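Local coordinates for protein BsaWI endonuclease (PDB 4ZSF) that is a restriction endonuclease of the PD-(D/E)XK class, probably cutting DNA with the help of metal ions, and is captured here as a dimer on DNA before specific recognition, at residues Ala206-Gly211 with Asp233-Ile238; Ile125-Arg130 with Glu156-Cys161; Glu5-Thr10 with Ile38-Glu43; Glu104-Arg109 with Phe245-Arg250. One frame throughout, in Å; residues are numbered along the deposited sequence.

Contact 1 (Ala206-Gly211 with Asp233-Ile238); sequences AMVNGG and DRIYPI
Asn209 and Arg234 join the C-terminal end of helix 202-209 to the loop that leads into strand 235-238, an outermost strand of the mixed sheet in this PD-(D/E)XK nuclease fold. The direct polar link is one hydrogen bond: Arg234 N donates to Asn209 OD1 over 2.9 Å, arriving from above the carbonyl plane, 36° out of it. The amide's ND2 bonds to the backbone oxygen of Ile232, so the amide bridges the two residues that flank Asp233 and its flip is fixed. With a leucine in place of the asparagine, Arg234 N and the Ile232 carbonyl would probably each lose a partner. Val208 points CG1 away from its backbone nitrogen (chi1 172°), reaching Ile235 CG1 at 3.6 Å in an apolar contact, while Ile235 CD1 packs against the amide at Asn209 ND2. The carboxylate of Asp233, a side chain about 4 Å from a bound calcium ion, has a salt-bridge partner in Lys268, and Arg234 NH1 bonds to the backbone oxygens of Trp267 and His221. One water donates to Asn209 O at 2.7 Å and to Asp233 OD2 at 2.9 Å, and accepts from Arg234 NE, lying in the guanidinium plane.

Contact 2 (Ile125-Arg130 with Glu156-Cys161); sequences IANEPR and EYVFGC
Asn127 holds its amide in line with the backbone of Val158 and bonds to it twice, much as a neighbouring strand would. Its OD1 accepts from Val158 N at 2.8 Å on an in-plane lone pair, while ND2 donates to Val158 O at 2.9 Å, nearly straight at 174°. The acceptor lies only 4° out of the amide plane, and CG stands anti to the carbonyl carbon (chi1 -64°), which carries the flat group across to the strand. ND2 also bonds to Asp131 OD2, just inside the helix that follows. A leucine in its place would probably leave both backbone groups of Val158 without these partners and loosen the loop's hold on the strand. Ahead of the amide, Ala126 N gives Glu156 O a 2.8 Å bond, so backbone and side chain together dock the loop on one strand.

Ala126 CB sits over one face of the Tyr157 ring, shifted toward its rim, in a CH-pi contact 4.0 Å from the centroid; its nearest ring atom is CE1. Ile125 and Val158 meet obliquely through their CG2 methyls, 4.1 Å apart.

The Glu156 carboxylate turns to Thr149. The loop leads into helix 129-140, whose Leu135 touches Val158, while Leu116 of helix 113-121 packs on Ile125 and Val158. Trp256 of helix 243-258 touches Asn127 and Tyr157, and strand 146-152 pairs antiparallel with strand 155-165, where Phe159 and Gly160 form a classic beta bulge opposite Ile148.

Contact 3 (Glu5-Thr10 with Ile38-Glu43); sequences EYCIST and ISAMRE
Tyr6 reaches from helix 3-22 across to helix 25-43 and carries most of this contact. Its polar part is a single hydrogen bond between Tyr6 OH and Ser39 OG, with OG at the edge of the ring and in its plane; its 2.5 Å length is doubtful, since the serine has two conformations. Tyr6 CG lies anti to the backbone N (chi1 179°), which swings the ring out toward the second helix.

Nonpolar packing surrounds this bond. Tyr6 CD2 lies 4.0 Å from Ala40 CB, and that methyl also takes Cys7 SG at 3.7 Å. The Glu43 side chain runs across that of Tyr6 at about a right angle: its CB stands over one ring face, and its CG approaches Tyr6 OH to 3.6 Å.

Within helix 3-22, Thr10 OG1 donates to Tyr6 O at 2.7 Å and also sits above the centre of the Tyr6 ring.

Helix 49-65 adds Ala55 beside Cys7 and Ile52 beside Ala40, while Met94 of the second subunit packs on Ile38 and Met41. The segment axes pass 10.0 Å apart at 150°, nearly antiparallel: a helical hairpin in the all-helical N-terminal region, with a small alanine at the closest backbone approach.

Contact 4 (Glu104-Arg109 with Phe245-Arg250); sequences EEYGMR and FVQHAR
Arg250 of helix 243-258 lies along one face of the Tyr106 ring. From CB, CG stands anti to the carbonyl carbon, which sends the chain toward Tyr106 and Met108. CG then meets both, Met108 CE at 3.7 Å and Tyr106 CG at 3.9 Å. CD stands over the centre of the ring, 3.6 Å from the centroid and 4° off the normal, a CH-pi contact. At the next bond the chain bends (chi3 72°), which lays the guanidinium back over the aromatic face. NE and CZ each come within 3.3 Å of Tyr106 CE1, and the guanidinium plane is only 14° from that of the ring. At the tip, in the conformer described, NH1 donates to Gln247 OE1 at 2.9 Å, on an in-plane lone pair one helical turn back.

Glu105 CG covers the opposite face of the ring, while Val246 CG1 lies 3.9 Å from Tyr106 CE2, the two side chains crossing at about a right angle. Met108 SD rests against the backbone oxygen of Ala249. Gly107 is the C-prime residue of a Schellman motif ending helix 70-103, after which Met108 opens strand 108-112.

No hydrogen bond joins the two segments: the link rests on a CH-pi contact and on packing, and the cationic group is likely to be steadied by the aromatic face and by the Gln247 amide oxygen beside it.

Contacts 1, 2 and 4 all reach the one mixed sheet of the nuclease fold, whereas contact 3 stands apart in the N-terminal helices, its centre 54 to 64 Å from theirs; the long helix 70-103 spans from that region toward the sheet. Along the chain contact 3 closes first. Contact 4 then spans the nuclease fold, with contacts 2 and 1 nested in series inside its loop. Contacts 2 and 4, with centres 16 Å apart, are tied by the Glu156-Arg109 salt bridge and Phe159 packing on Met108. Contact 1 meets contact 4 through Tyr236 and His248. Three contacts thus share the sheet, while contact 3 belongs to a separate region that touches the second subunit.

Contact 1 (Ala206-Gly211 with Asp233-Ile238)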
# COMPACT_ATOMS: atom_id res chain seq x y z
N ALA A 206 24.05 5.00 5.35
CA ALA A 206 24.69 3.87 4.70
C ALA A 206 23.92 3.44 3.44
O ALA A 206 24.53 3.08 2.43
CB ALA A 206 24.82 2.69 5.69
N MET A 207 22.59 3.48 3.52
CA MET A 207 21.75 3.17 2.36
C MET A 207 22.04 4.07 1.18
O MET A 207 21.91 3.63 0.03
CB MET A 207 20.26 3.28 2.67
CG MET A 207 19.76 2.21 3.57
SD MET A 207 17.96 2.03 3.53
CE MET A 207 17.77 0.95 2.11
N VAL A 208 22.40 5.34 1.46
CA VAL A 208 22.66 6.28 0.36
C VAL A 208 24.11 6.09 -0.08
O VAL A 208 24.39 5.93 -1.27
CB VAL A 208 22.41 7.77 0.77
CG1 VAL A 208 22.87 8.77 -0.31
CG2 VAL A 208 20.92 7.94 1.18
N ASN A 209 25.03 6.14 0.88
CA ASN A 209 26.45 6.25 0.54
C ASN A 209 27.15 4.93 0.37
O ASN A 209 28.25 4.88 -0.20
CB ASN A 209 27.22 7.05 1.62
CG ASN A 209 26.88 8.53 1.59
OD1 ASN A 209 26.56 9.10 0.52
ND2 ASN A 209 26.95 9.17 2.77
N GLY A 210 26.57 3.86 0.92
CA GLY A 210 27.21 2.56 0.80
C GLY A 210 28.38 2.44 1.76
O GLY A 210 28.50 3.23 2.71
N GLY A 211 29.22 1.43 1.53
CA GLY A 211 30.43 1.22 2.34
C GLY A 211 30.24 0.48 3.65
O GLY A 211 31.08 0.61 4.57
N ASP A 233 29.37 12.94 1.99
CA ASP A 233 29.64 12.15 0.79
C ASP A 233 28.64 12.46 -0.34
O ASP A 233 28.83 13.46 -1.04
CB ASP A 233 29.64 10.66 1.14
CG ASP A 233 30.23 9.79 0.02
OD1 ASP A 233 30.61 10.30 -1.07
OD2 ASP A 233 30.30 8.57 0.26
N ARG A 234 27.60 11.65 -0.52
CA ARG A 234 26.63 11.91 -1.62
C ARG A 234 25.32 12.47 -1.11
O ARG A 234 24.37 12.58 -1.87
CB ARG A 234 26.34 10.61 -2.39
CG ARG A 234 27.60 10.00 -3.05
CD ARG A 234 27.27 8.55 -3.50
NE ARG A 234 28.37 7.88 -4.22
CZ ARG A 234 28.64 8.01 -5.52
NH1 ARG A 234 27.90 8.81 -6.30
NH2 ARG A 234 29.69 7.32 -6.03
N ILE A 235 25.30 12.86 0.17
CA ILE A 235 24.09 13.47 0.74
C ILE A 235 24.31 14.97 0.82
O ILE A 235 25.12 15.45 1.63
CB ILE A 235 23.78 12.95 2.11
CG1 ILE A 235 23.56 11.39 2.03
CG2 ILE A 235 22.55 13.59 2.62
CD1 ILE A 235 23.54 10.73 3.42
N TYR A 236 23.65 15.69 -0.07
CA TYR A 236 23.91 17.12 -0.24
C TYR A 236 22.78 18.04 0.24
O TYR A 236 21.62 17.68 0.08
CB TYR A 236 24.06 17.42 -1.74
CG TYR A 236 25.11 16.58 -2.42
CD1 TYR A 236 26.48 16.88 -2.28
CD2 TYR A 236 24.73 15.52 -3.25
CE1 TYR A 236 27.45 16.11 -2.94
CE2 TYR A 236 25.70 14.75 -3.92
CZ TYR A 236 27.05 15.09 -3.77
OH TYR A 236 27.99 14.29 -4.45
N PRO A 237 23.12 19.21 0.81
CA PRO A 237 22.08 20.14 1.25
C PRO A 237 21.54 20.97 0.09
O PRO A 237 22.31 21.41 -0.80
CB PRO A 237 22.79 21.04 2.28
CG PRO A 237 24.27 21.06 1.81
CD PRO A 237 24.47 19.63 1.19
N ILE A 238 20.22 21.20 0.12
CA ILE A 238 19.60 22.15 -0.82
C ILE A 238 18.58 22.98 -0.09
O ILE A 238 18.16 22.66 1.05
CB ILE A 238 18.89 21.45 -2.02
CG1 ILE A 238 17.93 20.36 -1.49
CG2 ILE A 238 19.91 20.89 -3.07
CD1 ILE A 238 16.97 19.82 -2.63
O HOH W 1 29.40 6.72 -1.81

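Contact 2 (Ile125-Arg130 with Glu156-Cys161)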
# COMPACT_ATOMS: atom_id res chain seq x y z
N ILE A 125 11.58 12.21 -27.94
CA ILE A 125 12.77 11.87 -27.11
C ILE A 125 13.78 11.18 -28.00
O ILE A 125 13.46 10.21 -28.68
CB ILE A 125 12.39 10.95 -25.92
CG1 ILE A 125 11.36 11.65 -25.04
CG2 ILE A 125 13.64 10.53 -25.13
CD1 ILE A 125 11.80 13.04 -24.52
N ALA A 126 15.00 11.69 -28.03
CA ALA A 126 16.01 11.20 -28.96
C ALA A 126 16.85 10.01 -28.47
O ALA A 126 17.73 9.55 -29.20
CB ALA A 126 16.96 12.38 -29.35
N ASN A 127 16.62 9.52 -27.27
CA ASN A 127 17.45 8.37 -26.80
C ASN A 127 17.34 7.17 -27.74
O ASN A 127 16.35 7.01 -28.45
CB ASN A 127 17.04 7.89 -25.41
CG ASN A 127 17.28 8.93 -24.34
OD1 ASN A 127 16.69 9.99 -24.39
ND2 ASN A 127 18.08 8.60 -23.33
N GLU A 128 18.36 6.32 -27.70
CA GLU A 128 18.38 5.09 -28.45
C GLU A 128 17.20 4.25 -28.10
O GLU A 128 16.78 4.30 -26.95
CB GLU A 128 19.63 4.31 -28.10
CG GLU A 128 20.94 5.08 -28.27
CD GLU A 128 21.93 4.28 -29.08
OE1 GLU A 128 21.55 3.20 -29.55
OE2 GLU A 128 23.08 4.72 -29.24
N PRO A 129 16.74 3.40 -29.04
CA PRO A 129 15.53 2.60 -28.76
C PRO A 129 15.68 1.73 -27.51
O PRO A 129 14.71 1.56 -26.78
CB PRO A 129 15.37 1.75 -30.03
CG PRO A 129 15.89 2.59 -31.08
CD PRO A 129 17.03 3.39 -30.49
N ARG A 130 16.86 1.18 -27.27
CA ARG A 130 17.08 0.45 -26.04
C ARG A 130 16.73 1.28 -24.74
O ARG A 130 16.07 0.78 -23.81
CB ARG A 130 18.56 0.03 -25.99
CG ARG A 130 18.93 -0.68 -24.76
CD ARG A 130 20.31 -1.28 -24.84
NE ARG A 130 20.62 -1.79 -23.51
CZ ARG A 130 21.54 -2.70 -23.29
NH1 ARG A 130 22.26 -3.17 -24.32
NH2 ARG A 130 21.75 -3.11 -22.04
N GLU A 156 16.53 16.09 -27.79
CA GLU A 156 16.39 16.10 -26.36
C GLU A 156 16.58 14.68 -25.85
O GLU A 156 15.92 13.73 -26.33
CB GLU A 156 14.99 16.66 -25.98
CG GLU A 156 14.72 16.76 -24.46
CD GLU A 156 13.46 17.55 -24.12
OE1 GLU A 156 12.67 17.91 -25.06
OE2 GLU A 156 13.27 17.85 -22.91
N TYR A 157 17.46 14.54 -24.86
CA TYR A 157 17.82 13.23 -24.32
C TYR A 157 17.45 13.13 -22.87
O TYR A 157 17.86 13.99 -22.12
CB TYR A 157 19.31 13.01 -24.42
CG TYR A 157 19.79 12.99 -25.85
CD1 TYR A 157 19.80 11.80 -26.57
CD2 TYR A 157 20.20 14.18 -26.50
CE1 TYR A 157 20.25 11.78 -27.93
CE2 TYR A 157 20.64 14.15 -27.83
CZ TYR A 157 20.66 12.96 -28.52
OH TYR A 157 21.10 12.98 -29.82
N VAL A 158 16.76 12.05 -22.46
CA VAL A 158 16.64 11.79 -21.02
C VAL A 158 17.99 11.28 -20.49
O VAL A 158 18.52 10.29 -21.00
CB VAL A 158 15.55 10.74 -20.72
CG1 VAL A 158 15.55 10.35 -19.22
CG2 VAL A 158 14.22 11.30 -21.14
N PHE A 159 18.55 11.92 -19.46
CA PHE A 159 19.83 11.39 -18.92
C PHE A 159 19.70 11.06 -17.42
O PHE A 159 20.64 10.50 -16.85
CB PHE A 159 20.98 12.39 -19.13
CG PHE A 159 20.88 13.69 -18.27
CD1 PHE A 159 20.18 14.81 -18.74
CD2 PHE A 159 21.50 13.76 -17.00
CE1 PHE A 159 20.09 16.02 -17.94
CE2 PHE A 159 21.47 14.91 -16.26
CZ PHE A 159 20.76 16.00 -16.67
N GLY A 160 18.60 11.46 -16.77
CA GLY A 160 18.54 11.22 -15.33
C GLY A 160 17.14 10.84 -14.86
O GLY A 160 16.13 11.22 -15.51
N CYS A 161 17.10 10.04 -13.79
CA CYS A 161 15.88 9.53 -13.15
C CYS A 161 15.88 10.07 -11.71
O CYS A 161 16.91 10.01 -11.01
CB CYS A 161 15.92 8.00 -13.12
SG CYS A 161 16.01 7.24 -14.74

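Contact 3 (Glu5-Thr10 with Ile38-Glu43)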
# COMPACT_ATOMS: atom_id res chain seq x y z
N GLU A 5 -25.90 -0.34 19.39
CA GLU A 5 -25.72 -0.19 20.84
C GLU A 5 -25.10 -1.41 21.46
O GLU A 5 -24.25 -1.29 22.34
CB GLU A 5 -27.06 0.08 21.53
CG GLU A 5 -27.74 1.31 20.97
CD GLU A 5 -29.16 1.51 21.55
OE1 GLU A 5 -29.98 0.56 21.59
OE2 GLU A 5 -29.45 2.64 21.98
N TYR A 6 -25.55 -2.58 21.03
CA TYR A 6 -25.04 -3.82 21.55
C TYR A 6 -23.53 -3.92 21.24
O TYR A 6 -22.74 -4.37 22.09
CB TYR A 6 -25.77 -5.02 20.94
CG TYR A 6 -25.25 -6.34 21.44
CD1 TYR A 6 -25.68 -6.85 22.65
CD2 TYR A 6 -24.28 -7.04 20.73
CE1 TYR A 6 -25.17 -8.06 23.16
CE2 TYR A 6 -23.78 -8.25 21.22
CZ TYR A 6 -24.24 -8.75 22.42
OH TYR A 6 -23.75 -9.93 22.88
N CYS A 7 -23.15 -3.56 20.02
CA CYS A 7 -21.71 -3.73 19.63
C CYS A 7 -20.84 -2.78 20.42
O CYS A 7 -19.75 -3.15 20.87
CB CYS A 7 -21.48 -3.48 18.16
SG CYS A 7 -22.07 -4.84 17.16
N ILE A 8 -21.32 -1.56 20.58
CA ILE A 8 -20.55 -0.53 21.27
C ILE A 8 -20.28 -1.02 22.71
O ILE A 8 -19.13 -0.96 23.23
CB ILE A 8 -21.33 0.81 21.36
CG1 ILE A 8 -21.47 1.53 20.01
CG2 ILE A 8 -20.75 1.73 22.43
CD1 ILE A 8 -20.30 1.45 19.15
N SER A 9 -21.33 -1.52 23.35
CA SER A 9 -21.25 -1.83 24.77
C SER A 9 -20.48 -3.13 24.97
O SER A 9 -19.71 -3.27 25.91
CB SER A 9 -22.65 -1.90 25.40
OG SER A 9 -23.32 -3.08 25.02
N THR A 10 -20.67 -4.07 24.05
CA THR A 10 -20.02 -5.37 24.17
C THR A 10 -18.51 -5.30 23.88
O THR A 10 -17.71 -5.91 24.61
CB THR A 10 -20.71 -6.38 23.23
OG1 THR A 10 -22.10 -6.51 23.62
CG2 THR A 10 -20.02 -7.76 23.27
N ILE A 38 -18.87 -12.06 16.72
CA ILE A 38 -19.55 -13.36 16.86
C ILE A 38 -20.84 -13.19 17.68
O ILE A 38 -21.89 -13.67 17.26
CB ILE A 38 -18.62 -14.41 17.50
CG1 ILE A 38 -17.51 -14.79 16.52
CG2 ILE A 38 -19.46 -15.71 17.96
CD1 ILE A 38 -16.41 -15.64 17.20
N SER A 39 -20.73 -12.50 18.82
CA SER A 39 -21.85 -12.33 19.76
C SER A 39 -23.00 -11.58 19.13
O SER A 39 -24.19 -11.96 19.28
CB SER A 39 -21.37 -11.57 21.00
OG SER A 39 -22.31 -11.73 22.05
N ALA A 40 -22.66 -10.53 18.40
CA ALA A 40 -23.68 -9.69 17.74
C ALA A 40 -24.32 -10.42 16.61
O ALA A 40 -25.53 -10.22 16.36
CB ALA A 40 -23.04 -8.37 17.22
N MET A 41 -23.53 -11.20 15.84
CA MET A 41 -24.19 -11.98 14.78
C MET A 41 -25.16 -12.98 15.39
O MET A 41 -26.18 -13.29 14.79
CB MET A 41 -23.16 -12.69 13.92
CG MET A 41 -22.47 -11.72 12.94
SD MET A 41 -21.35 -12.55 11.78
CE MET A 41 -20.17 -13.22 12.90
N ARG A 42 -24.85 -13.52 16.56
CA ARG A 42 -25.87 -14.32 17.25
C ARG A 42 -27.04 -13.54 17.81
O ARG A 42 -28.18 -13.99 17.72
CB ARG A 42 -25.21 -15.13 18.37
CG ARG A 42 -24.19 -16.14 17.79
CD ARG A 42 -23.38 -16.83 18.90
NE ARG A 42 -22.53 -17.91 18.39
CZ ARG A 42 -21.43 -18.38 19.00
NH1 ARG A 42 -21.04 -17.88 20.17
NH2 ARG A 42 -20.76 -19.38 18.45
N GLU A 43 -26.81 -12.43 18.49
CA GLU A 43 -27.91 -11.68 19.07
C GLU A 43 -28.77 -11.01 18.02
O GLU A 43 -29.97 -10.69 18.28
CB GLU A 43 -27.38 -10.61 20.03
CG GLU A 43 -26.65 -11.19 21.23
CD GLU A 43 -27.56 -11.96 22.17
OE1 GLU A 43 -28.76 -11.64 22.23
OE2 GLU A 43 -27.05 -12.90 22.81

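Contact 4 (Glu104-Arg109 with Phe245-Arg250)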
# COMPACT_ATOMS: atom_id res chain seq x y z
N GLU A 104 17.00 25.83 -17.33
CA GLU A 104 16.69 26.30 -18.67
C GLU A 104 17.93 26.92 -19.30
O GLU A 104 18.22 26.64 -20.46
CB GLU A 104 15.54 27.31 -18.63
CG GLU A 104 15.03 27.72 -20.02
CD GLU A 104 13.81 28.65 -19.95
OE1 GLU A 104 13.88 29.70 -19.27
OE2 GLU A 104 12.76 28.32 -20.56
N GLU A 105 18.70 27.69 -18.55
CA GLU A 105 19.85 28.38 -19.18
C GLU A 105 20.98 27.42 -19.58
O GLU A 105 21.88 27.78 -20.35
CB GLU A 105 20.38 29.49 -18.28
CG GLU A 105 21.13 29.06 -17.07
CD GLU A 105 22.08 30.17 -16.57
OE1 GLU A 105 22.93 30.64 -17.36
OE2 GLU A 105 21.99 30.56 -15.39
N TYR A 106 20.94 26.19 -19.08
CA TYR A 106 21.92 25.19 -19.46
C TYR A 106 21.36 24.13 -20.39
O TYR A 106 21.95 23.05 -20.50
CB TYR A 106 22.49 24.51 -18.23
CG TYR A 106 22.94 25.48 -17.14
CD1 TYR A 106 24.09 26.26 -17.30
CD2 TYR A 106 22.21 25.62 -15.97
CE1 TYR A 106 24.51 27.14 -16.29
CE2 TYR A 106 22.62 26.49 -14.94
CZ TYR A 106 23.78 27.25 -15.13
OH TYR A 106 24.17 28.10 -14.12
N GLY A 107 20.19 24.37 -20.98
CA GLY A 107 19.64 23.43 -21.96
C GLY A 107 18.97 22.19 -21.35
O GLY A 107 18.86 21.17 -22.00
N MET A 108 18.57 22.27 -20.08
CA MET A 108 18.02 21.10 -19.39
C MET A 108 16.59 21.40 -18.92
O MET A 108 16.23 22.56 -18.66
CB MET A 108 18.92 20.71 -18.19
CG MET A 108 20.26 20.11 -18.67
SD MET A 108 21.24 19.62 -17.21
CE MET A 108 21.84 21.20 -16.72
N ARG A 109 15.79 20.34 -18.76
CA ARG A 109 14.52 20.52 -18.06
C ARG A 109 14.09 19.22 -17.42
O ARG A 109 14.45 18.13 -17.88
CB ARG A 109 13.40 21.02 -18.98
CG ARG A 109 13.17 20.12 -20.16
CD ARG A 109 11.92 20.70 -20.93
NE ARG A 109 11.69 20.01 -22.19
CZ ARG A 109 10.70 20.32 -23.04
NH1 ARG A 109 9.89 21.35 -22.77
NH2 ARG A 109 10.55 19.65 -24.17
N PHE A 245 21.84 20.53 -6.71
CA PHE A 245 21.17 19.66 -7.70
C PHE A 245 21.40 20.22 -9.13
O PHE A 245 21.73 19.48 -10.07
CB PHE A 245 19.66 19.57 -7.38
CG PHE A 245 18.85 18.92 -8.51
CD1 PHE A 245 18.79 17.55 -8.65
CD2 PHE A 245 18.14 19.72 -9.40
CE1 PHE A 245 18.07 16.96 -9.72
CE2 PHE A 245 17.42 19.16 -10.45
CZ PHE A 245 17.37 17.77 -10.61
N VAL A 246 21.17 21.52 -9.31
CA VAL A 246 21.35 22.13 -10.63
C VAL A 246 22.81 22.04 -11.08
O VAL A 246 23.08 21.65 -12.24
CB VAL A 246 20.88 23.61 -10.66
CG1 VAL A 246 21.29 24.34 -12.01
CG2 VAL A 246 19.40 23.69 -10.44
N GLN A 247 23.76 22.36 -10.19
CA GLN A 247 25.17 22.30 -10.64
C GLN A 247 25.60 20.84 -10.94
O GLN A 247 26.34 20.58 -11.91
CB GLN A 247 26.07 22.99 -9.61
CG GLN A 247 25.75 24.50 -9.49
CD GLN A 247 25.89 25.20 -10.83
OE1 GLN A 247 26.89 24.99 -11.50
NE2 GLN A 247 24.86 25.91 -11.27
N HIS A 248 25.12 19.86 -10.16
CA HIS A 248 25.48 18.47 -10.46
C HIS A 248 24.78 18.00 -11.74
O HIS A 248 25.36 17.18 -12.49
CB HIS A 248 25.16 17.53 -9.29
CG HIS A 248 25.98 17.83 -8.06
ND1 HIS A 248 25.67 17.31 -6.81
CD2 HIS A 248 27.06 18.62 -7.88
CE1 HIS A 248 26.55 17.74 -5.93
NE2 HIS A 248 27.42 18.53 -6.55
N ALA A 249 23.56 18.48 -11.98
CA ALA A 249 22.87 18.09 -13.24
C ALA A 249 23.71 18.54 -14.45
O ALA A 249 23.74 17.84 -15.48
CB ALA A 249 21.49 18.72 -13.34
N ARG A 250 24.33 19.72 -14.37
CA ARG A 250 25.20 20.18 -15.47
C ARG A 250 26.31 19.18 -15.78
O ARG A 250 26.64 18.87 -16.96
CB ARG A 250 25.82 21.54 -15.12
CG ARG A 250 24.79 22.67 -15.12
CD ARG A 250 25.46 23.94 -14.60
NE ARG A 250 26.39 24.46 -15.60
CZ ARG A 250 27.23 25.47 -15.39
NH1 ARG A 250 27.29 26.01 -14.18
NH2 ARG A 250 28.01 25.92 -16.38